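Local coordinates for protein paenibacillus xanthan lyase (Paenibacillus, PDB 6F2P) that cleaves the polysaccharide xanthan as a lyase, probably by the beta-elimination usual in polysaccharide lyase family 8, at residues Y260-G274 / D314-L328. Numbering follows the deposited sequence.
Sequences YRWIYDSYEPFIYKG and DATAFKRMVKYWLLL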
loop_
_atom_site.group_PDB
_atom_site.type_symbol
_atom_site.label_atom_id
_atom_site.label_comp_id
_atom_site.label_asym_id
_atom_site.label_seq_id
_atom_site.Cartn_x
_atom_site.Cartn_y
_atom_site.Cartn_z
ATOM N N TYR A 260 -7.848 -8.684 -18.630
ATOM C CA TYR A 260 -8.410 -9.893 -18.038
ATOM C C TYR A 260 -7.959 -10.026 -16.585
ATOM O O TYR A 260 -8.749 -10.387 -15.719
ATOM C CB TYR A 260 -8.066 -11.129 -18.871
ATOM C CG TYR A 260 -8.577 -11.001 -20.285
ATOM C CD1 TYR A 260 -9.870 -11.375 -20.612
ATOM C CD2 TYR A 260 -7.779 -10.456 -21.285
ATOM C CE1 TYR A 260 -10.350 -11.224 -21.899
ATOM C CE2 TYR A 260 -8.253 -10.302 -22.573
ATOM C CZ TYR A 260 -9.535 -10.693 -22.874
ATOM O OH TYR A 260 -10.009 -10.553 -24.156
ATOM N N ARG A 261 -6.698 -9.694 -16.324
ATOM C CA ARG A 261 -6.179 -9.720 -14.970
ATOM C C ARG A 261 -6.952 -8.762 -14.062
ATOM O O ARG A 261 -7.183 -9.081 -12.879
ATOM C CB ARG A 261 -4.681 -9.377 -14.936
ATOM C CG ARG A 261 -3.764 -10.300 -15.743
ATOM C CD ARG A 261 -4.169 -11.767 -15.674
ATOM N NE ARG A 261 -4.137 -12.314 -14.317
ATOM C CZ ARG A 261 -4.465 -13.567 -14.010
ATOM N NH1 ARG A 261 -4.841 -14.409 -14.967
ATOM N NH2 ARG A 261 -4.419 -13.977 -12.746
ATOM N N TRP A 262 -7.339 -7.603 -14.611
ATOM C CA TRP A 262 -8.059 -6.576 -13.841
ATOM C C TRP A 262 -9.261 -7.164 -13.118
ATOM O O TRP A 262 -9.545 -6.805 -11.976
ATOM C CB TRP A 262 -8.532 -5.418 -14.723
ATOM C CG TRP A 262 -7.424 -4.572 -15.293
ATOM C CD1 TRP A 262 -6.116 -4.550 -14.895
ATOM C CD2 TRP A 262 -7.531 -3.632 -16.377
ATOM N NE1 TRP A 262 -5.407 -3.648 -15.658
ATOM C CE2 TRP A 262 -6.251 -3.076 -16.574
ATOM C CE3 TRP A 262 -8.582 -3.212 -17.198
ATOM C CZ2 TRP A 262 -5.996 -2.119 -17.560
ATOM C CZ3 TRP A 262 -8.326 -2.256 -18.172
ATOM C CH2 TRP A 262 -7.046 -1.723 -18.345
ATOM N N ILE A 263 -9.954 -8.078 -13.788
ATOM C CA ILE A 263 -11.082 -8.770 -13.183
ATOM C C ILE A 263 -10.676 -9.518 -11.911
ATOM O O ILE A 263 -11.299 -9.344 -10.866
ATOM C CB ILE A 263 -11.728 -9.741 -14.173
ATOM C CG1 ILE A 263 -12.148 -8.994 -15.447
ATOM C CG2 ILE A 263 -12.903 -10.448 -13.537
ATOM C CD1 ILE A 263 -12.974 -7.747 -15.191
ATOM N N TYR A 264 -9.622 -10.333 -11.984
ATOM C CA TYR A 264 -9.186 -11.085 -10.806
ATOM C C TYR A 264 -8.632 -10.166 -9.726
ATOM O O TYR A 264 -8.848 -10.395 -8.541
ATOM C CB TYR A 264 -8.118 -12.118 -11.156
ATOM C CG TYR A 264 -8.545 -13.156 -12.153
ATOM C CD1 TYR A 264 -9.618 -13.993 -11.896
ATOM C CD2 TYR A 264 -7.851 -13.322 -13.344
ATOM C CE1 TYR A 264 -10.005 -14.954 -12.807
ATOM C CE2 TYR A 264 -8.225 -14.281 -14.261
ATOM C CZ TYR A 264 -9.303 -15.096 -13.989
ATOM O OH TYR A 264 -9.680 -16.052 -14.906
ATOM N N ASP A 265 -7.908 -9.134 -10.143
ATOM C CA ASP A 265 -7.192 -8.288 -9.202
ATOM C C ASP A 265 -7.954 -7.048 -8.758
ATOM O O ASP A 265 -7.879 -6.667 -7.594
ATOM C CB ASP A 265 -5.840 -7.869 -9.777
ATOM C CG ASP A 265 -4.957 -9.052 -10.110
ATOM O OD1 ASP A 265 -5.196 -10.153 -9.555
ATOM O OD2 ASP A 265 -4.028 -8.876 -10.930
ATOM N N SER A 266 -8.693 -6.419 -9.670
ATOM C CA SER A 266 -9.276 -5.119 -9.363
ATOM C C SER A 266 -10.795 -5.104 -9.253
ATOM O O SER A 266 -11.367 -4.093 -8.851
ATOM C CB SER A 266 -8.809 -4.090 -10.383
ATOM O OG SER A 266 -7.398 -4.035 -10.397
ATOM N N TYR A 267 -11.459 -6.205 -9.594
ATOM C CA TYR A 267 -12.929 -6.204 -9.561
ATOM C C TYR A 267 -13.569 -7.302 -8.722
ATOM O O TYR A 267 -14.369 -7.014 -7.837
ATOM C CB TYR A 267 -13.515 -6.100 -10.976
ATOM C CG TYR A 267 -13.182 -4.739 -11.492
ATOM C CD1 TYR A 267 -13.936 -3.638 -11.108
ATOM C CD2 TYR A 267 -12.054 -4.529 -12.264
ATOM C CE1 TYR A 267 -13.598 -2.372 -11.515
ATOM C CE2 TYR A 267 -11.708 -3.260 -12.681
ATOM C CZ TYR A 267 -12.483 -2.190 -12.296
ATOM O OH TYR A 267 -12.144 -0.927 -12.694
ATOM N N GLU A 268 -13.188 -8.546 -8.970
ATOM C CA GLU A 268 -13.705 -9.660 -8.190
ATOM C C GLU A 268 -13.601 -9.453 -6.665
ATOM O O GLU A 268 -14.554 -9.747 -5.940
ATOM C CB GLU A 268 -13.044 -10.977 -8.622
ATOM C CG GLU A 268 -13.745 -12.209 -8.086
ATOM C CD GLU A 268 -12.999 -13.480 -8.393
ATOM O OE1 GLU A 268 -11.808 -13.383 -8.739
ATOM O OE2 GLU A 268 -13.599 -14.574 -8.300
ATOM N N PRO A 269 -12.459 -8.939 -6.168
ATOM C CA PRO A 269 -12.435 -8.799 -4.705
ATOM C C PRO A 269 -13.381 -7.708 -4.200
ATOM O O PRO A 269 -13.721 -7.678 -3.013
ATOM C CB PRO A 269 -10.978 -8.406 -4.400
ATOM C CG PRO A 269 -10.209 -8.709 -5.640
ATOM C CD PRO A 269 -11.171 -8.571 -6.782
ATOM N N PHE A 270 -13.801 -6.817 -5.090
ATOM C CA PHE A 270 -14.613 -5.682 -4.677
ATOM C C PHE A 270 -16.084 -5.858 -4.972
ATOM O O PHE A 270 -16.879 -4.944 -4.734
ATOM C CB PHE A 270 -14.105 -4.381 -5.300
ATOM C CG PHE A 270 -12.748 -3.980 -4.817
ATOM C CD1 PHE A 270 -12.558 -3.593 -3.501
ATOM C CD2 PHE A 270 -11.660 -4.000 -5.674
ATOM C CE1 PHE A 270 -11.305 -3.226 -3.050
ATOM C CE2 PHE A 270 -10.415 -3.633 -5.232
ATOM C CZ PHE A 270 -10.235 -3.244 -3.918
ATOM N N ILE A 271 -16.457 -7.023 -5.491
ATOM C CA ILE A 271 -17.873 -7.321 -5.650
ATOM C C ILE A 271 -18.287 -8.322 -4.606
ATOM O O ILE A 271 -17.890 -9.490 -4.660
ATOM C CB ILE A 271 -18.225 -7.870 -7.040
ATOM C CG1 ILE A 271 -17.986 -6.799 -8.097
ATOM C CG2 ILE A 271 -19.693 -8.327 -7.085
ATOM C CD1 ILE A 271 -18.155 -7.311 -9.488
ATOM N N TYR A 272 -19.064 -7.856 -3.635
ATOM C CA TYR A 272 -19.577 -8.762 -2.633
ATOM C C TYR A 272 -21.037 -9.042 -2.914
ATOM O O TYR A 272 -21.887 -8.178 -2.725
ATOM C CB TYR A 272 -19.382 -8.216 -1.220
ATOM C CG TYR A 272 -19.514 -9.305 -0.191
ATOM C CD1 TYR A 272 -18.445 -10.151 0.091
ATOM C CD2 TYR A 272 -20.716 -9.524 0.466
ATOM C CE1 TYR A 272 -18.562 -11.161 1.013
ATOM C CE2 TYR A 272 -20.845 -10.537 1.399
ATOM C CZ TYR A 272 -19.766 -11.354 1.666
ATOM O OH TYR A 272 -19.895 -12.363 2.593
ATOM N N LYS A 273 -21.311 -10.250 -3.394
ATOM C CA LYS A 273 -22.675 -10.690 -3.665
ATOM C C LYS A 273 -23.522 -9.646 -4.403
ATOM O O LYS A 273 -24.668 -9.380 -4.038
ATOM C CB LYS A 273 -23.340 -11.136 -2.364
ATOM C CG LYS A 273 -22.599 -12.285 -1.691
ATOM C CD LYS A 273 -23.282 -12.716 -0.410
ATOM C CE LYS A 273 -22.610 -13.940 0.170
ATOM N NZ LYS A 273 -23.351 -14.462 1.354
ATOM N N GLY A 274 -22.933 -9.046 -5.431
ATOM C CA GLY A 274 -23.651 -8.125 -6.291
ATOM C C GLY A 274 -23.470 -6.670 -5.917
ATOM O O GLY A 274 -24.035 -5.782 -6.556
ATOM N N ASP A 314 -9.833 -18.388 -18.462
ATOM C CA ASP A 314 -10.426 -17.142 -17.980
ATOM C C ASP A 314 -11.931 -17.044 -18.264
ATOM O O ASP A 314 -12.722 -16.665 -17.393
ATOM C CB ASP A 314 -9.704 -15.934 -18.581
ATOM C CG ASP A 314 -8.314 -15.726 -18.000
ATOM O OD1 ASP A 314 -8.086 -16.094 -16.828
ATOM O OD2 ASP A 314 -7.448 -15.180 -18.713
ATOM N N ALA A 315 -12.323 -17.382 -19.485
ATOM C CA ALA A 315 -13.724 -17.336 -19.861
ATOM C C ALA A 315 -14.540 -18.182 -18.894
ATOM O O ALA A 315 -15.616 -17.784 -18.447
ATOM C CB ALA A 315 -13.898 -17.825 -21.278
ATOM N N THR A 316 -13.995 -19.340 -18.545
ATOM C CA THR A 316 -14.650 -20.248 -17.620
ATOM C C THR A 316 -14.775 -19.597 -16.254
ATOM O O THR A 316 -15.857 -19.567 -15.672
ATOM C CB THR A 316 -13.850 -21.542 -17.487
ATOM O OG1 THR A 316 -13.743 -22.159 -18.776
ATOM C CG2 THR A 316 -14.514 -22.504 -16.490
ATOM N N ALA A 317 -13.662 -19.064 -15.761
ATOM C CA ALA A 317 -13.613 -18.405 -14.459
ATOM C C ALA A 317 -14.574 -17.216 -14.395
ATOM O O ALA A 317 -15.280 -17.015 -13.398
ATOM C CB ALA A 317 -12.182 -17.964 -14.148
ATOM N N PHE A 318 -14.594 -16.437 -15.474
ATOM C CA PHE A 318 -15.485 -15.290 -15.574
ATOM C C PHE A 318 -16.952 -15.695 -15.530
ATOM O O PHE A 318 -17.749 -15.049 -14.853
ATOM C CB PHE A 318 -15.218 -14.500 -16.856
ATOM C CG PHE A 318 -13.928 -13.739 -16.841
ATOM C CD1 PHE A 318 -13.058 -13.838 -15.765
ATOM C CD2 PHE A 318 -13.591 -12.910 -17.898
ATOM C CE1 PHE A 318 -11.875 -13.140 -15.756
ATOM C CE2 PHE A 318 -12.408 -12.198 -17.887
ATOM C CZ PHE A 318 -11.549 -12.317 -16.818
ATOM N N LYS A 319 -17.313 -16.749 -16.258
ATOM C CA LYS A 319 -18.707 -17.170 -16.302
ATOM C C LYS A 319 -19.130 -17.688 -14.945
ATOM O O LYS A 319 -20.284 -17.541 -14.553
ATOM C CB LYS A 319 -18.940 -18.248 -17.358
ATOM C CG LYS A 319 -18.764 -17.773 -18.780
ATOM C CD LYS A 319 -19.032 -18.890 -19.768
ATOM C CE LYS A 319 -18.466 -18.523 -21.124
ATOM N NZ LYS A 319 -18.947 -19.414 -22.212
ATOM N N ARG A 320 -18.189 -18.284 -14.225
ATOM C CA ARG A 320 -18.513 -18.892 -12.945
ATOM C C ARG A 320 -18.806 -17.830 -11.900
ATOM O O ARG A 320 -19.730 -17.971 -11.111
ATOM C CB ARG A 320 -17.392 -19.821 -12.465
ATOM C CG ARG A 320 -17.291 -21.121 -13.249
ATOM C CD ARG A 320 -16.397 -22.136 -12.555
ATOM N NE ARG A 320 -17.067 -22.791 -11.436
ATOM C CZ ARG A 320 -16.482 -23.094 -10.280
ATOM N NH1 ARG A 320 -15.206 -22.789 -10.078
ATOM N NH2 ARG A 320 -17.177 -23.692 -9.323
ATOM N N MET A 321 -18.022 -16.762 -11.889
ATOM C CA MET A 321 -18.237 -15.745 -10.878
ATOM C C MET A 321 -19.511 -14.936 -11.182
ATOM O O MET A 321 -20.305 -14.649 -10.280
ATOM C CB MET A 321 -16.986 -14.872 -10.696
ATOM C CG MET A 321 -16.620 -13.998 -11.882
ATOM S SD MET A 321 -15.170 -12.974 -11.554
ATOM C CE MET A 321 -13.843 -14.150 -11.791
ATOM N N VAL A 322 -19.724 -14.605 -12.454
ATOM C CA VAL A 322 -20.940 -13.910 -12.858
ATOM C C VAL A 322 -22.189 -14.748 -12.567
ATOM O O VAL A 322 -23.198 -14.219 -12.094
ATOM C CB VAL A 322 -20.892 -13.474 -14.340
ATOM C CG1 VAL A 322 -22.258 -12.992 -14.829
ATOM C CG2 VAL A 322 -19.875 -12.378 -14.516
ATOM N N LYS A 323 -22.121 -16.051 -12.821
ATOM C CA LYS A 323 -23.257 -16.913 -12.514
ATOM C C LYS A 323 -23.605 -16.840 -11.036
ATOM O O LYS A 323 -24.769 -16.639 -10.682
ATOM C CB LYS A 323 -22.997 -18.366 -12.913
ATOM C CG LYS A 323 -24.224 -19.264 -12.754
ATOM C CD LYS A 323 -24.129 -20.512 -13.612
ATOM C CE LYS A 323 -25.441 -21.286 -13.595
ATOM N NZ LYS A 323 -25.434 -22.459 -14.520
ATOM N N TYR A 324 -22.587 -16.998 -10.192
ATOM C CA TYR A 324 -22.716 -16.887 -8.740
ATOM C C TYR A 324 -23.484 -15.641 -8.341
ATOM O O TYR A 324 -24.458 -15.718 -7.590
ATOM C CB TYR A 324 -21.327 -16.859 -8.084
ATOM C CG TYR A 324 -21.335 -16.680 -6.576
ATOM C CD1 TYR A 324 -21.846 -17.668 -5.741
ATOM C CD2 TYR A 324 -20.816 -15.536 -5.986
ATOM C CE1 TYR A 324 -21.849 -17.517 -4.358
ATOM C CE2 TYR A 324 -20.815 -15.375 -4.603
ATOM C CZ TYR A 324 -21.330 -16.373 -3.795
ATOM O OH TYR A 324 -21.341 -16.234 -2.419
ATOM N N TRP A 325 -23.049 -14.497 -8.861
ATOM C CA TRP A 325 -23.678 -13.227 -8.538
ATOM C C TRP A 325 -25.102 -13.105 -9.085
ATOM O O TRP A 325 -25.953 -12.457 -8.474
ATOM C CB TRP A 325 -22.829 -12.069 -9.057
ATOM C CG TRP A 325 -21.491 -11.942 -8.387
ATOM C CD1 TRP A 325 -21.199 -12.177 -7.067
ATOM C CD2 TRP A 325 -20.256 -11.549 -9.007
ATOM N NE1 TRP A 325 -19.860 -11.947 -6.833
ATOM C CE2 TRP A 325 -19.261 -11.566 -8.007
ATOM C CE3 TRP A 325 -19.896 -11.188 -10.313
ATOM C CZ2 TRP A 325 -17.934 -11.230 -8.274
ATOM C CZ3 TRP A 325 -18.580 -10.859 -10.576
ATOM C CH2 TRP A 325 -17.615 -10.880 -9.564
ATOM N N LEU A 326 -25.363 -13.705 -10.241
ATOM C CA LEU A 326 -26.682 -13.588 -10.865
ATOM C C LEU A 326 -27.695 -14.418 -10.102
ATOM O O LEU A 326 -28.845 -14.018 -9.943
ATOM C CB LEU A 326 -26.643 -14.036 -12.319
ATOM C CG LEU A 326 -26.007 -13.076 -13.315
ATOM C CD1 LEU A 326 -25.794 -13.764 -14.655
ATOM C CD2 LEU A 326 -26.895 -11.860 -13.472
ATOM N N LEU A 327 -27.253 -15.577 -9.623
ATOM C CA LEU A 327 -28.094 -16.466 -8.830
ATOM C C LEU A 327 -28.482 -15.825 -7.496
ATOM O O LEU A 327 -29.526 -16.136 -6.916
ATOM C CB LEU A 327 -27.361 -17.791 -8.588
ATOM C CG LEU A 327 -27.155 -18.655 -9.832
ATOM C CD1 LEU A 327 -26.133 -19.727 -9.561
ATOM C CD2 LEU A 327 -28.470 -19.274 -10.273
ATOM N N LEU A 328 -27.627 -14.933 -7.009
ATOM C CA LEU A 328 -27.889 -14.255 -5.753
ATOM C C LEU A 328 -28.846 -13.106 -5.970
ATOM O O LEU A 328 -29.522 -12.680 -5.039
ATOM C CB LEU A 328 -26.589 -13.743 -5.138
ATOM C CG LEU A 328 -25.656 -14.837 -4.622
ATOM C CD1 LEU A 328 -24.318 -14.260 -4.224
ATOM C CD2 LEU A 328 -26.283 -15.545 -3.453
HETATM O O HOH W 1 -5.032 -13.989 -17.813
HETATM O O HOH W 2 -19.073 -12.310 -4.070
#
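Ile-263 meets the end of the Phe-318 ring, its CG2 at 3.6 Å from Phe-318 CE1. The same methyl also reaches Met-321 SD. Tyr-260 adds its ring edge to Phe-318 CE2, crossing that side chain at about a right angle. Further along, Ile-271 lies across Trp-325. Its CG2 sits over one face of the indole, 3.7 Å from the centroid of the five-membered ring, in a CH-pi contact. With CG1 of Ile-271 anti to the carbonyl carbon (chi1 -66°), the CG2 methyl stands anti to the backbone N, which lays it over the indole, while CD1 reaches the six-membered ring at Trp-325 CH2. Replacing Trp-325 by alanine would probably open a gap against Ile-271 and leave the water bound at NE1 without that donor. The contact belongs to the N-terminal alpha-helical domain of this family 8 lyase. Helical segments 260-267 and 314-328 run in roughly the same direction, their axes 41° apart and 11.3 Å at closest approach. Helix 292-307 packs against Ile-263, Ile-271 and Phe-318. Tyr-264 is a knob among Asp-314, Ala-317, Phe-318 and Met-321, with Phe-318 CE1 over one ring face. Glu-268 rests its carboxylate near Met-321 CE and makes a salt bridge with Arg-358. At the polar edge Tyr-264 OH donates a hydrogen bond to Asp-314 OD1, modelled at 2.5 Å. A water joins Asp-314 OD2 to Arg-261 NH1, whose guanidinium carries Tyr-264 CD2 over one face. At the other end a second water accepts from Trp-325 NE1 at 2.9 Å and from Lys-273 N, and donates to Ile-271 O.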